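Local coordinates for protein peruvianin-I (Thevetia peruviana, PDB 6ORM) that hydrolyses peptide bonds as a latex cysteine peptidase built, unusually for such an enzyme, on the cupin fold of a germin-like protein, at residues Leu54-Val59 / Asn75-Leu80; Leu12-Ser17 / Pro25-Ala30; Glu106-Thr111 / Ile128-Leu133; Gly83-Arg88 / His135-Val140. All blocks are in the same frame, centred on the assembly; numbering follows the deposited sequence.

Overall arrangement
From the N terminus, interaction 2 comes first, closing a short loop in the extended arm that precedes the barrel; its centre lies about 27 Å from that of interaction 1. Interaction 1 then pairs 54-59 with 75-80, the neighbouring strands at one end of the five-stranded sheet. Interaction 4 closes the longest loop, joining 83-88 to the 135-140 edge of the three-stranded sheet, and interaction 3 is nested inside it, setting 106-111 against 128-133. Interactions 1 and 4 touch where Asn139 meets Leu79 and Leu80; interactions 3 and 4 touch where strands 104-109 and 135-139 run side by side. Interaction 1 thus stays within one sheet, while interaction 3 packs the turn after strand 126-129 on strand 104-109.

Interaction 1. Residues Leu54-Val59 / Asn75-Leu80; sequences LNVTFV and NRCVLL. With NAG (2-acetamido-2-deoxy-beta-D-glucopyranose), chain D.
Four backbone hydrogen bonds join Leu54-Val59 to Asn75-Leu80: Asn55 N to Val78 O (2.8 Å) and Val78 N to Asn55 O make one pair, Thr57 N to Arg76 O and Arg76 N to Thr57 O the other. Beyond the last pair, the Asn75 side chain takes over, its OD1 accepting from Val59 N at 3.1 Å. Arg76 lies alongside Thr57, and a bend at chi3 (64°) brings NH2 to Thr57 OG1 at 2.9 Å, with the hydroxyl 32° out of the guanidinium plane; NH2 also donates to Gln44 O. One water, in that plane, accepts from Arg76 NE and lies within bonding distance of Asn55 OD1 (2.7 Å) and Arg76 O (2.8 Å), which compete for its protons. Asn55 ND2 is covalently bonded to NAG C1 (1.4 Å) and donates to Gly48 O, so the protein holds the glycosylated amide, while the sugar's C5 comes to 3.4 Å from Thr57 OG1. On the other sheet face, Leu54 CB meets Leu79 CD2 at 3.7 Å, and Leu54 CD1 reaches over to Cys77 CB. Asn55-Val56-Thr57 is an N-glycosylation sequon, here carried on an antiparallel strand pair of the cupin barrel.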
loop_
_atom_site.group_PDB
_atom_site.type_symbol
_atom_site.label_atom_id
_atom_site.label_comp_id
_atom_site.label_asym_id
_atom_site.label_seq_id
_atom_site.Cartn_x
_atom_site.Cartn_y
_atom_site.Cartn_z
ATOM N N LEU A 54 -21.272 -19.760 -19.671
ATOM C CA LEU A 54 -21.052 -18.616 -18.799
ATOM C C LEU A 54 -21.141 -17.318 -19.590
ATOM O O LEU A 54 -20.572 -17.210 -20.682
ATOM C CB LEU A 54 -19.688 -18.707 -18.112
ATOM C CG LEU A 54 -19.185 -17.424 -17.442
ATOM C CD1 LEU A 54 -20.020 -17.087 -16.217
ATOM C CD2 LEU A 54 -17.710 -17.535 -17.078
ATOM N N ASN A 55 -21.852 -16.338 -19.038
ATOM C CA ASN A 55 -21.753 -14.961 -19.499
ATOM C C ASN A 55 -21.230 -14.094 -18.367
ATOM O O ASN A 55 -21.763 -14.132 -17.253
ATOM C CB ASN A 55 -23.084 -14.381 -19.977
ATOM C CG ASN A 55 -22.956 -12.909 -20.290
ATOM O OD1 ASN A 55 -23.191 -12.049 -19.439
ATOM N ND2 ASN A 55 -22.541 -12.611 -21.509
ATOM N N VAL A 56 -20.202 -13.302 -18.658
ATOM C CA VAL A 56 -19.702 -12.291 -17.737
ATOM C C VAL A 56 -19.998 -10.919 -18.323
ATOM O O VAL A 56 -19.640 -10.635 -19.473
ATOM C CB VAL A 56 -18.196 -12.452 -17.472
ATOM C CG1 VAL A 56 -17.763 -11.491 -16.382
ATOM C CG2 VAL A 56 -17.865 -13.886 -17.085
ATOM N N THR A 57 -20.657 -10.074 -17.537
ATOM C CA THR A 57 -20.822 -8.660 -17.858
ATOM C C THR A 57 -19.891 -7.891 -16.927
ATOM O O THR A 57 -20.102 -7.865 -15.711
ATOM C CB THR A 57 -22.276 -8.219 -17.704
ATOM O OG1 THR A 57 -23.111 -9.052 -18.518
ATOM C CG2 THR A 57 -22.443 -6.768 -18.142
ATOM N N PHE A 58 -18.860 -7.278 -17.504
ATOM C CA PHE A 58 -17.768 -6.688 -16.743
ATOM C C PHE A 58 -18.069 -5.245 -16.369
ATOM O O PHE A 58 -18.607 -4.481 -17.175
ATOM C CB PHE A 58 -16.470 -6.730 -17.551
ATOM C CG PHE A 58 -15.922 -8.108 -17.760
ATOM C CD1 PHE A 58 -15.162 -8.725 -16.781
ATOM C CD2 PHE A 58 -16.158 -8.785 -18.946
ATOM C CE1 PHE A 58 -14.649 -9.994 -16.980
ATOM C CE2 PHE A 58 -15.649 -10.054 -19.150
ATOM C CZ PHE A 58 -14.893 -10.659 -18.167
ATOM N N VAL A 59 -17.730 -4.879 -15.134
ATOM C CA VAL A 59 -17.690 -3.472 -14.751
ATOM C C VAL A 59 -16.354 -3.185 -14.080
ATOM O O VAL A 59 -16.258 -3.139 -12.847
ATOM C CB VAL A 59 -18.861 -3.068 -13.836
ATOM C CG1 VAL A 59 -18.945 -1.552 -13.749
ATOM C CG2 VAL A 59 -20.173 -3.639 -14.347
ATOM N N ASN A 75 -18.579 -7.633 -11.190
ATOM C CA ASN A 75 -18.901 -8.370 -12.401
ATOM C C ASN A 75 -20.151 -9.205 -12.164
ATOM O O ASN A 75 -20.309 -9.803 -11.096
ATOM C CB ASN A 75 -17.741 -9.285 -12.825
ATOM C CG ASN A 75 -16.489 -8.514 -13.203
ATOM O OD1 ASN A 75 -16.560 -7.413 -13.747
ATOM N ND2 ASN A 75 -15.332 -9.096 -12.917
ATOM N N ARG A 76 -21.034 -9.245 -13.158
ATOM C CA ARG A 76 -22.200 -10.116 -13.117
ATOM C C ARG A 76 -21.916 -11.369 -13.930
ATOM O O ARG A 76 -21.493 -11.282 -15.087
ATOM C CB ARG A 76 -23.447 -9.416 -13.662
ATOM C CG ARG A 76 -24.696 -10.289 -13.589
ATOM C CD ARG A 76 -25.870 -9.689 -14.353
ATOM N NE ARG A 76 -25.607 -9.589 -15.785
ATOM C CZ ARG A 76 -26.253 -8.771 -16.610
ATOM N NH1 ARG A 76 -27.231 -7.999 -16.156
ATOM N NH2 ARG A 76 -25.940 -8.748 -17.900
ATOM N N CYS A 77 -22.162 -12.528 -13.329
ATOM C CA CYS A 77 -21.965 -13.809 -13.986
ATOM C C CYS A 77 -23.299 -14.534 -14.053
ATOM O O CYS A 77 -23.973 -14.695 -13.031
ATOM C CB CYS A 77 -20.927 -14.657 -13.249
ATOM S SG CYS A 77 -19.272 -13.914 -13.095
ATOM N N VAL A 78 -23.674 -14.971 -15.251
ATOM C CA VAL A 78 -24.879 -15.762 -15.467
ATOM C C VAL A 78 -24.465 -17.099 -16.062
ATOM O O VAL A 78 -23.702 -17.144 -17.034
ATOM C CB VAL A 78 -25.880 -15.031 -16.379
ATOM C CG1 VAL A 78 -27.106 -15.898 -16.642
ATOM C CG2 VAL A 78 -26.279 -13.697 -15.759
ATOM N N LEU A 79 -24.965 -18.182 -15.476
ATOM C CA LEU A 79 -24.659 -19.536 -15.913
ATOM C C LEU A 79 -25.932 -20.181 -16.437
ATOM O O LEU A 79 -26.934 -20.256 -15.718
ATOM C CB LEU A 79 -24.075 -20.364 -14.769
ATOM C CG LEU A 79 -22.652 -20.041 -14.311
ATOM C CD1 LEU A 79 -22.324 -20.791 -13.028
ATOM C CD2 LEU A 79 -21.646 -20.379 -15.404
ATOM N N LEU A 80 -25.893 -20.634 -17.688
ATOM C CA LEU A 80 -26.964 -21.456 -18.219
ATOM C C LEU A 80 -27.056 -22.753 -17.420
ATOM O O LEU A 80 -26.132 -23.101 -16.680
ATOM C CB LEU A 80 -26.713 -21.755 -19.696
ATOM C CG LEU A 80 -26.712 -20.548 -20.634
ATOM C CD1 LEU A 80 -26.237 -20.953 -22.018
ATOM C CD2 LEU A 80 -28.099 -19.925 -20.699
HETATM C C1 NAG D . -22.317 -11.245 -21.896
HETATM C C2 NAG D . -21.614 -11.129 -23.235
HETATM C C3 NAG D . -21.090 -9.711 -23.417
HETATM C C4 NAG D . -22.189 -8.683 -23.161
HETATM C C5 NAG D . -22.961 -8.983 -21.876
HETATM C C6 NAG D . -24.181 -8.108 -21.693
HETATM C C7 NAG D . -20.531 -13.094 -24.232
HETATM C C8 NAG D . -19.333 -13.996 -24.204
HETATM N N2 NAG D . -20.530 -12.093 -23.344
HETATM O O3 NAG D . -20.580 -9.571 -24.739
HETATM O O4 NAG D . -21.592 -7.405 -22.988
HETATM O O5 NAG D . -23.409 -10.346 -21.856
HETATM O O6 NAG D . -25.164 -8.348 -22.691
HETATM O O7 NAG D . -21.454 -13.263 -25.021
HETATM O O HOH W 1 -23.648 -11.578 -16.829
#

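Interaction 2. Residues Leu12-Ser17 / Pro25-Ala30; sequences LADLNS and PCRNPA
A single backbone bridge between Ala13 and Cys26 ties Leu12-Ser17 to Pro25-Ala30 in the N-terminal arm, where Asp14 N donates almost straight to Pro25 O (2.8 Å, 175° at the hydrogen) and Arg27 N to Leu12 O (2.9 Å). Arg27 folds back over Leu12-Asp14: Leu12 CB sits over the centre of one guanidinium face, and NE and NH2 both make weak bonds to Ala13 O, NE at 3.2 Å. CG of the same arginine packs on Asp14 CB at 3.8 Å. Beside the bridge, Cys26 SG forms a disulfide with Cys11, a covalent tie next to the hydrogen-bonded one, as in the N-terminal region of germins. A water spans the far end, accepting from Leu12 N and donating to Arg27 O. At the other end a type I turn, Asp14 to Ser17, carries an Asx turn in which Asp14 OD1 accepts from Asn16 N, and Ser17 OG, hydrogen-bonded to Leu19 N, rests 3.3 Å from Pro25 CG. Cys26 also packs on Ile21 of a neighbouring subunit.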
loop_
_atom_site.group_PDB
_atom_site.type_symbol
_atom_site.label_atom_id
_atom_site.label_comp_id
_atom_site.label_asym_id
_atom_site.label_seq_id
_atom_site.Cartn_x
_atom_site.Cartn_y
_atom_site.Cartn_z
ATOM N N LEU A 12 -11.799 10.320 -13.620
ATOM C CA LEU A 12 -12.486 9.476 -14.591
ATOM C C LEU A 12 -11.521 9.034 -15.679
ATOM O O LEU A 12 -10.830 9.857 -16.283
ATOM C CB LEU A 12 -13.659 10.227 -15.220
ATOM C CG LEU A 12 -14.597 11.030 -14.323
ATOM C CD1 LEU A 12 -15.680 11.663 -15.175
ATOM C CD2 LEU A 12 -15.200 10.155 -13.246
ATOM N N ALA A 13 -11.483 7.726 -15.925
ATOM C CA ALA A 13 -10.613 7.181 -16.956
ATOM C C ALA A 13 -10.889 7.842 -18.301
ATOM O O ALA A 13 -12.030 7.875 -18.771
ATOM C CB ALA A 13 -10.801 5.665 -17.060
ATOM N N ASP A 14 -9.839 8.384 -18.913
ATOM C CA ASP A 14 -9.898 8.837 -20.303
ATOM C C ASP A 14 -9.579 7.629 -21.170
ATOM O O ASP A 14 -8.411 7.303 -21.395
ATOM C CB ASP A 14 -8.925 9.986 -20.545
ATOM C CG ASP A 14 -8.981 10.508 -21.974
ATOM O OD1 ASP A 14 -9.783 9.987 -22.781
ATOM O OD2 ASP A 14 -8.222 11.448 -22.292
ATOM N N LEU A 15 -10.621 6.954 -21.648
ATOM C CA LEU A 15 -10.429 5.710 -22.402
ATOM C C LEU A 15 -9.930 5.916 -23.821
ATOM O O LEU A 15 -9.513 4.925 -24.445
ATOM C CB LEU A 15 -11.743 4.927 -22.427
ATOM C CG LEU A 15 -12.265 4.542 -21.049
ATOM C CD1 LEU A 15 -13.586 3.803 -21.180
ATOM C CD2 LEU A 15 -11.236 3.700 -20.310
ATOM N N ASN A 16 -9.982 7.126 -24.359
ATOM C CA ASN A 16 -9.442 7.376 -25.685
ATOM C C ASN A 16 -8.150 8.175 -25.635
ATOM O O ASN A 16 -7.726 8.738 -26.655
ATOM C CB ASN A 16 -10.492 8.071 -26.552
ATOM C CG ASN A 16 -11.653 7.151 -26.872
ATOM O OD1 ASN A 16 -11.457 6.074 -27.432
ATOM N ND2 ASN A 16 -12.865 7.563 -26.504
ATOM N N SER A 17 -7.473 8.181 -24.488
ATOM C CA SER A 17 -6.188 8.841 -24.396
ATOM C C SER A 17 -5.158 8.057 -25.204
ATOM O O SER A 17 -5.207 6.823 -25.251
ATOM C CB SER A 17 -5.733 8.960 -22.937
ATOM O OG SER A 17 -4.388 9.398 -22.845
ATOM N N PRO A 25 -4.933 7.438 -17.610
ATOM C CA PRO A 25 -5.005 8.893 -17.469
ATOM C C PRO A 25 -6.453 9.317 -17.293
ATOM O O PRO A 25 -7.390 8.576 -17.604
ATOM C CB PRO A 25 -4.419 9.429 -18.781
ATOM C CG PRO A 25 -4.340 8.277 -19.706
ATOM C CD PRO A 25 -4.483 7.002 -18.943
ATOM N N CYS A 26 -6.639 10.525 -16.781
ATOM C CA CYS A 26 -7.969 10.969 -16.413
ATOM C C CYS A 26 -8.424 12.128 -17.285
ATOM O O CYS A 26 -7.620 12.866 -17.862
ATOM C CB CYS A 26 -8.018 11.386 -14.942
ATOM S SG CYS A 26 -7.237 10.234 -13.810
ATOM N N ARG A 27 -9.742 12.266 -17.385
ATOM C CA ARG A 27 -10.346 13.475 -17.908
ATOM C C ARG A 27 -10.289 14.577 -16.857
ATOM O O ARG A 27 -10.096 14.324 -15.665
ATOM C CB ARG A 27 -11.780 13.209 -18.348
ATOM C CG ARG A 27 -11.879 12.096 -19.370
ATOM C CD ARG A 27 -13.299 11.893 -19.834
ATOM N NE ARG A 27 -13.697 10.496 -19.723
ATOM C CZ ARG A 27 -14.893 10.098 -19.312
ATOM N NH1 ARG A 27 -15.815 10.992 -18.981
ATOM N NH2 ARG A 27 -15.171 8.807 -19.240
ATOM N N ASN A 28 -10.459 15.811 -17.315
ATOM C CA ASN A 28 -10.493 16.975 -16.440
ATOM C C ASN A 28 -11.611 16.825 -15.414
ATOM O O ASN A 28 -12.793 16.840 -15.781
ATOM C CB ASN A 28 -10.683 18.244 -17.274
ATOM C CG ASN A 28 -10.592 19.517 -16.450
ATOM O OD1 ASN A 28 -10.576 19.485 -15.220
ATOM N ND2 ASN A 28 -10.519 20.650 -17.136
ATOM N N PRO A 29 -11.280 16.693 -14.124
ATOM C CA PRO A 29 -12.330 16.486 -13.112
ATOM C C PRO A 29 -13.347 17.610 -13.056
ATOM O O PRO A 29 -14.482 17.376 -12.623
ATOM C CB PRO A 29 -11.546 16.377 -11.795
ATOM C CG PRO A 29 -10.120 16.166 -12.183
ATOM C CD PRO A 29 -9.932 16.766 -13.535
ATOM N N ALA A 30 -12.980 18.819 -13.488
ATOM C CA ALA A 30 -13.931 19.921 -13.528
ATOM C C ALA A 30 -15.050 19.673 -14.530
ATOM O O ALA A 30 -16.106 20.306 -14.430
ATOM C CB ALA A 30 -13.210 21.229 -13.861
HETATM O O HOH W 2 -11.964 13.157 -13.776
#

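Interaction 3. Residues Glu106-Thr111 / Ile128-Leu133; sequences EGFYST and IIPPGL
The Phe108 ring carries a CH-pi contact with Pro130, whose CD stands 3.6 Å from the ring centroid and only 6° off the normal, so this CD is centred over the face. The ring is put there by a chi1 of 77°, which sets CG between the backbone N and the carbonyl carbon. Apolar contacts extend from this pair. Leu133 CD1 approaches Phe108 CD1 at 3.7 Å, while its other methyl, CD2, meets Thr111 CG2 at 3.8 Å, so the two branches of one leucine reach different residues of 106-111. Polar atoms also meet apolar surface: Tyr109 O lies 3.6 Å from Leu133 CB, and the Glu106 chain, bent at chi2, crosses Ile129 at about a right angle and brings OE2 near Ile129 CD1, while OE1 has its partner outside the two segments, in strand 135-139. Thr111 OG1 is hydrogen-bonded to Asp9 of a neighbouring subunit, and Phe37 of that subunit meets the Phe108 ring edge-to-face. Pro130 to Leu133 forms a type II turn with Gly132 at positive phi. This turn leads from strand 126-129 to strand 135-139, and its packing on strand 104-109 joins two sheets of the cupin barrel.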
loop_
_atom_site.group_PDB
_atom_site.type_symbol
_atom_site.label_atom_id
_atom_site.label_comp_id
_atom_site.label_asym_id
_atom_site.label_seq_id
_atom_site.Cartn_x
_atom_site.Cartn_y
_atom_site.Cartn_z
ATOM N N GLU A 106 -19.663 -23.255 -5.483
ATOM C CA GLU A 106 -18.585 -22.277 -5.531
ATOM C C GLU A 106 -17.429 -22.789 -4.686
ATOM O O GLU A 106 -17.626 -23.154 -3.523
ATOM C CB GLU A 106 -19.069 -20.915 -5.023
ATOM C CG GLU A 106 -18.024 -19.817 -5.055
ATOM C CD GLU A 106 -17.817 -19.242 -6.439
ATOM O OE1 GLU A 106 -18.770 -19.274 -7.247
ATOM O OE2 GLU A 106 -16.702 -18.754 -6.714
ATOM N N GLY A 107 -16.229 -22.822 -5.262
ATOM C CA GLY A 107 -15.072 -23.285 -4.517
ATOM C C GLY A 107 -13.783 -22.641 -4.976
ATOM O O GLY A 107 -13.675 -22.156 -6.106
ATOM N N PHE A 108 -12.797 -22.643 -4.075
ATOM C CA PHE A 108 -11.435 -22.246 -4.402
ATOM C C PHE A 108 -10.456 -23.242 -3.793
ATOM O O PHE A 108 -10.774 -23.954 -2.838
ATOM C CB PHE A 108 -11.120 -20.811 -3.932
ATOM C CG PHE A 108 -10.859 -20.683 -2.451
ATOM C CD1 PHE A 108 -9.585 -20.869 -1.931
ATOM C CD2 PHE A 108 -11.883 -20.342 -1.584
ATOM C CE1 PHE A 108 -9.345 -20.745 -0.571
ATOM C CE2 PHE A 108 -11.649 -20.213 -0.222
ATOM C CZ PHE A 108 -10.377 -20.414 0.283
ATOM N N TYR A 109 -9.254 -23.287 -4.370
ATOM C CA TYR A 109 -8.164 -24.134 -3.897
ATOM C C TYR A 109 -7.096 -23.270 -3.238
ATOM O O TYR A 109 -6.704 -22.236 -3.789
ATOM C CB TYR A 109 -7.542 -24.933 -5.047
ATOM C CG TYR A 109 -8.517 -25.800 -5.809
ATOM C CD1 TYR A 109 -9.318 -25.261 -6.807
ATOM C CD2 TYR A 109 -8.630 -27.158 -5.539
ATOM C CE1 TYR A 109 -10.208 -26.050 -7.511
ATOM C CE2 TYR A 109 -9.516 -27.954 -6.240
ATOM C CZ TYR A 109 -10.304 -27.392 -7.223
ATOM O OH TYR A 109 -11.190 -28.178 -7.925
ATOM N N SER A 110 -6.627 -23.697 -2.067
ATOM C CA SER A 110 -5.552 -22.988 -1.395
ATOM C C SER A 110 -4.199 -23.352 -2.008
ATOM O O SER A 110 -4.079 -24.261 -2.833
ATOM C CB SER A 110 -5.559 -23.298 0.101
ATOM O OG SER A 110 -4.952 -24.549 0.368
ATOM N N THR A 111 -3.163 -22.634 -1.579
ATOM C CA THR A 111 -1.800 -22.932 -2.001
ATOM C C THR A 111 -1.171 -24.061 -1.195
ATOM O O THR A 111 0.007 -24.370 -1.405
ATOM C CB THR A 111 -0.924 -21.680 -1.900
ATOM O OG1 THR A 111 -0.921 -21.202 -0.550
ATOM C CG2 THR A 111 -1.442 -20.582 -2.832
ATOM N N ILE A 128 -16.231 -15.902 -0.211
ATOM C CA ILE A 128 -15.044 -15.071 -0.396
ATOM C C ILE A 128 -13.937 -15.912 -1.021
ATOM O O ILE A 128 -13.661 -17.029 -0.569
ATOM C CB ILE A 128 -14.592 -14.426 0.930
ATOM C CG1 ILE A 128 -13.386 -13.512 0.697
ATOM C CG2 ILE A 128 -14.300 -15.477 2.000
ATOM C CD1 ILE A 128 -13.723 -12.239 -0.065
ATOM N N ILE A 129 -13.334 -15.387 -2.080
ATOM C CA ILE A 129 -12.210 -16.003 -2.780
ATOM C C ILE A 129 -10.969 -15.159 -2.507
ATOM O O ILE A 129 -10.929 -13.986 -2.898
ATOM C CB ILE A 129 -12.471 -16.111 -4.291
ATOM C CG1 ILE A 129 -13.572 -17.129 -4.584
ATOM C CG2 ILE A 129 -11.193 -16.476 -5.037
ATOM C CD1 ILE A 129 -14.662 -16.577 -5.451
ATOM N N PRO A 130 -9.949 -15.693 -1.840
ATOM C CA PRO A 130 -8.716 -14.926 -1.616
ATOM C C PRO A 130 -8.048 -14.573 -2.934
ATOM O O PRO A 130 -8.271 -15.246 -3.952
ATOM C CB PRO A 130 -7.848 -15.882 -0.782
ATOM C CG PRO A 130 -8.813 -16.849 -0.176
ATOM C CD PRO A 130 -9.921 -17.004 -1.170
ATOM N N PRO A 131 -7.221 -13.527 -2.957
ATOM C CA PRO A 131 -6.692 -13.026 -4.235
ATOM C C PRO A 131 -5.825 -14.054 -4.948
ATOM O O PRO A 131 -4.953 -14.686 -4.345
ATOM C CB PRO A 131 -5.877 -11.793 -3.822
ATOM C CG PRO A 131 -5.555 -12.014 -2.378
ATOM C CD PRO A 131 -6.748 -12.729 -1.814
ATOM N N GLY A 132 -6.071 -14.211 -6.248
ATOM C CA GLY A 132 -5.224 -15.008 -7.107
ATOM C C GLY A 132 -5.459 -16.499 -7.054
ATOM O O GLY A 132 -4.855 -17.231 -7.848
ATOM N N LEU A 133 -6.314 -16.978 -6.152
ATOM C CA LEU A 133 -6.463 -18.410 -5.948
ATOM C C LEU A 133 -7.419 -19.005 -6.975
ATOM O O LEU A 133 -8.436 -18.401 -7.328
ATOM C CB LEU A 133 -6.960 -18.704 -4.532
ATOM C CG LEU A 133 -6.017 -18.313 -3.392
ATOM C CD1 LEU A 133 -6.440 -18.985 -2.091
ATOM C CD2 LEU A 133 -4.570 -18.656 -3.737
#

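Interaction 4. Residues Gly83-Arg88 / His135-Val140; sequences GSTQFR and HFTVNV
Thr85 and Thr137 carry the middle of this contact. Thr85 N donates to Thr137 O at 2.9 Å, but the return bond is made by a side chain: Thr137 N donates to Thr85 OG1 at 2.8 Å. With chi1 at 62°, OG1 lies between its own N and carbonyl carbon, where it also donates to Gln86 O, on a lone pair in the carbonyl plane; the hydroxyl thus stands in for a backbone carbonyl. On one side Gly83 O accepts from Asn139 N in a nearly straight bond (173° at the hydrogen). On the other, Arg88 and His135 form an antiparallel hydrogen-bonded pair, N to O both ways at 2.8 Å. Arg88 O also lies over one face of the His135 ring, whose ND1 is hydrogen-bonded to Leu133 O. Arg88 NE turns back and donates a hydrogen bond to Thr85 O at 2.6 Å, in the guanidinium plane. Thr137 OG1 is hydrogen-bonded to Glu106 OE1, and Asn139 ND2 to Gly143 O. Phe87 CE1 touches Phe136 CD2 at 3.8 Å, their ring planes 89° apart. The register slips by one residue between two separate bridges, Ser84 with Val138 and Arg88 with His135, along strand 135-139, outermost of the three-stranded cupin sheet.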
loop_
_atom_site.group_PDB
_atom_site.type_symbol
_atom_site.label_atom_id
_atom_site.label_comp_id
_atom_site.label_asym_id
_atom_site.label_seq_id
_atom_site.Cartn_x
_atom_site.Cartn_y
_atom_site.Cartn_z
ATOM N N GLY A 83 -24.092 -25.020 -16.872
ATOM C CA GLY A 83 -22.945 -24.188 -17.143
ATOM C C GLY A 83 -21.963 -24.150 -15.988
ATOM O O GLY A 83 -22.297 -24.406 -14.830
ATOM N N SER A 84 -20.720 -23.823 -16.324
ATOM C CA SER A 84 -19.671 -23.701 -15.327
ATOM C C SER A 84 -18.639 -22.707 -15.833
ATOM O O SER A 84 -18.563 -22.411 -17.028
ATOM C CB SER A 84 -19.022 -25.054 -15.010
ATOM O OG SER A 84 -17.873 -25.270 -15.804
ATOM N N THR A 85 -17.836 -22.202 -14.904
ATOM C CA THR A 85 -16.828 -21.198 -15.209
ATOM C C THR A 85 -15.511 -21.800 -15.670
ATOM O O THR A 85 -14.646 -21.054 -16.140
ATOM C CB THR A 85 -16.551 -20.336 -13.975
ATOM O OG1 THR A 85 -16.038 -21.170 -12.929
ATOM C CG2 THR A 85 -17.826 -19.659 -13.496
ATOM N N GLN A 86 -15.340 -23.118 -15.524
ATOM C CA GLN A 86 -14.041 -23.776 -15.622
ATOM C C GLN A 86 -13.192 -23.256 -14.465
ATOM O O GLN A 86 -13.695 -22.535 -13.596
ATOM C CB GLN A 86 -13.360 -23.533 -16.976
ATOM C CG GLN A 86 -14.300 -23.581 -18.186
ATOM C CD GLN A 86 -14.993 -24.919 -18.369
ATOM O OE1 GLN A 86 -14.449 -25.835 -18.980
ATOM N NE2 GLN A 86 -16.212 -25.031 -17.850
ATOM N N PHE A 87 -11.930 -23.661 -14.394
ATOM C CA PHE A 87 -11.053 -23.181 -13.335
ATOM C C PHE A 87 -10.473 -21.824 -13.719
ATOM O O PHE A 87 -9.867 -21.678 -14.784
ATOM C CB PHE A 87 -9.948 -24.200 -13.064
ATOM C CG PHE A 87 -10.471 -25.539 -12.629
ATOM C CD1 PHE A 87 -11.086 -25.688 -11.396
ATOM C CD2 PHE A 87 -10.361 -26.644 -13.456
ATOM C CE1 PHE A 87 -11.571 -26.919 -10.989
ATOM C CE2 PHE A 87 -10.840 -27.878 -13.055
ATOM C CZ PHE A 87 -11.451 -28.014 -11.820
ATOM N N ARG A 88 -10.653 -20.834 -12.844
ATOM C CA ARG A 88 -10.273 -19.464 -13.154
ATOM C C ARG A 88 -9.560 -18.833 -11.967
ATOM O O ARG A 88 -9.668 -19.296 -10.829
ATOM C CB ARG A 88 -11.500 -18.622 -13.547
ATOM C CG ARG A 88 -12.064 -18.974 -14.919
ATOM C CD ARG A 88 -13.193 -18.044 -15.339
ATOM N NE ARG A 88 -13.941 -18.598 -16.465
ATOM C CZ ARG A 88 -14.028 -18.024 -17.660
ATOM N NH1 ARG A 88 -13.427 -16.862 -17.885
ATOM N NH2 ARG A 88 -14.721 -18.606 -18.630
ATOM N N HIS A 135 -10.300 -20.930 -8.652
ATOM C CA HIS A 135 -11.671 -21.087 -8.191
ATOM C C HIS A 135 -12.559 -21.494 -9.358
ATOM O O HIS A 135 -12.128 -21.537 -10.514
ATOM C CB HIS A 135 -12.193 -19.802 -7.531
ATOM C CG HIS A 135 -12.212 -18.616 -8.443
ATOM N ND1 HIS A 135 -11.138 -17.761 -8.574
ATOM C CD2 HIS A 135 -13.176 -18.137 -9.264
ATOM C CE1 HIS A 135 -11.440 -16.807 -9.437
ATOM N NE2 HIS A 135 -12.672 -17.011 -9.868
ATOM N N PHE A 136 -13.819 -21.787 -9.039
ATOM C CA PHE A 136 -14.784 -22.217 -10.040
ATOM C C PHE A 136 -16.191 -21.979 -9.517
ATOM O O PHE A 136 -16.416 -21.852 -8.311
ATOM C CB PHE A 136 -14.608 -23.697 -10.400
ATOM C CG PHE A 136 -14.856 -24.634 -9.246
ATOM C CD1 PHE A 136 -16.140 -25.064 -8.940
ATOM C CD2 PHE A 136 -13.804 -25.089 -8.471
ATOM C CE1 PHE A 136 -16.366 -25.918 -7.879
ATOM C CE2 PHE A 136 -14.025 -25.947 -7.411
ATOM C CZ PHE A 136 -15.305 -26.361 -7.116
ATOM N N THR A 137 -17.137 -21.946 -10.452
ATOM C CA THR A 137 -18.558 -21.979 -10.147
ATOM C C THR A 137 -19.235 -22.958 -11.093
ATOM O O THR A 137 -18.946 -22.971 -12.293
ATOM C CB THR A 137 -19.206 -20.593 -10.291
ATOM O OG1 THR A 137 -18.409 -19.609 -9.620
ATOM C CG2 THR A 137 -20.598 -20.597 -9.696
ATOM N N VAL A 138 -20.120 -23.792 -10.549
ATOM C CA VAL A 138 -20.921 -24.718 -11.341
ATOM C C VAL A 138 -22.387 -24.491 -11.004
ATOM O O VAL A 138 -22.753 -24.374 -9.829
ATOM C CB VAL A 138 -20.524 -26.190 -11.092
ATOM C CG1 VAL A 138 -21.382 -27.130 -11.939
ATOM C CG2 VAL A 138 -19.044 -26.403 -11.385
ATOM N N ASN A 139 -23.224 -24.429 -12.037
ATOM C CA ASN A 139 -24.668 -24.319 -11.872
ATOM C C ASN A 139 -25.240 -25.684 -11.496
ATOM O O ASN A 139 -25.176 -26.626 -12.290
ATOM C CB ASN A 139 -25.296 -23.800 -13.165
ATOM C CG ASN A 139 -26.770 -23.474 -13.019
ATOM O OD1 ASN A 139 -27.397 -23.786 -12.006
ATOM N ND2 ASN A 139 -27.335 -22.842 -14.041
ATOM N N VAL A 140 -25.791 -25.793 -10.286
ATOM C CA VAL A 140 -26.383 -27.039 -9.814
ATOM C C VAL A 140 -27.887 -26.918 -9.578
ATOM O O VAL A 140 -28.510 -27.860 -9.092
ATOM C CB VAL A 140 -25.673 -27.550 -8.544
ATOM C CG1 VAL A 140 -24.225 -27.904 -8.856
ATOM C CG2 VAL A 140 -25.752 -26.521 -7.425
#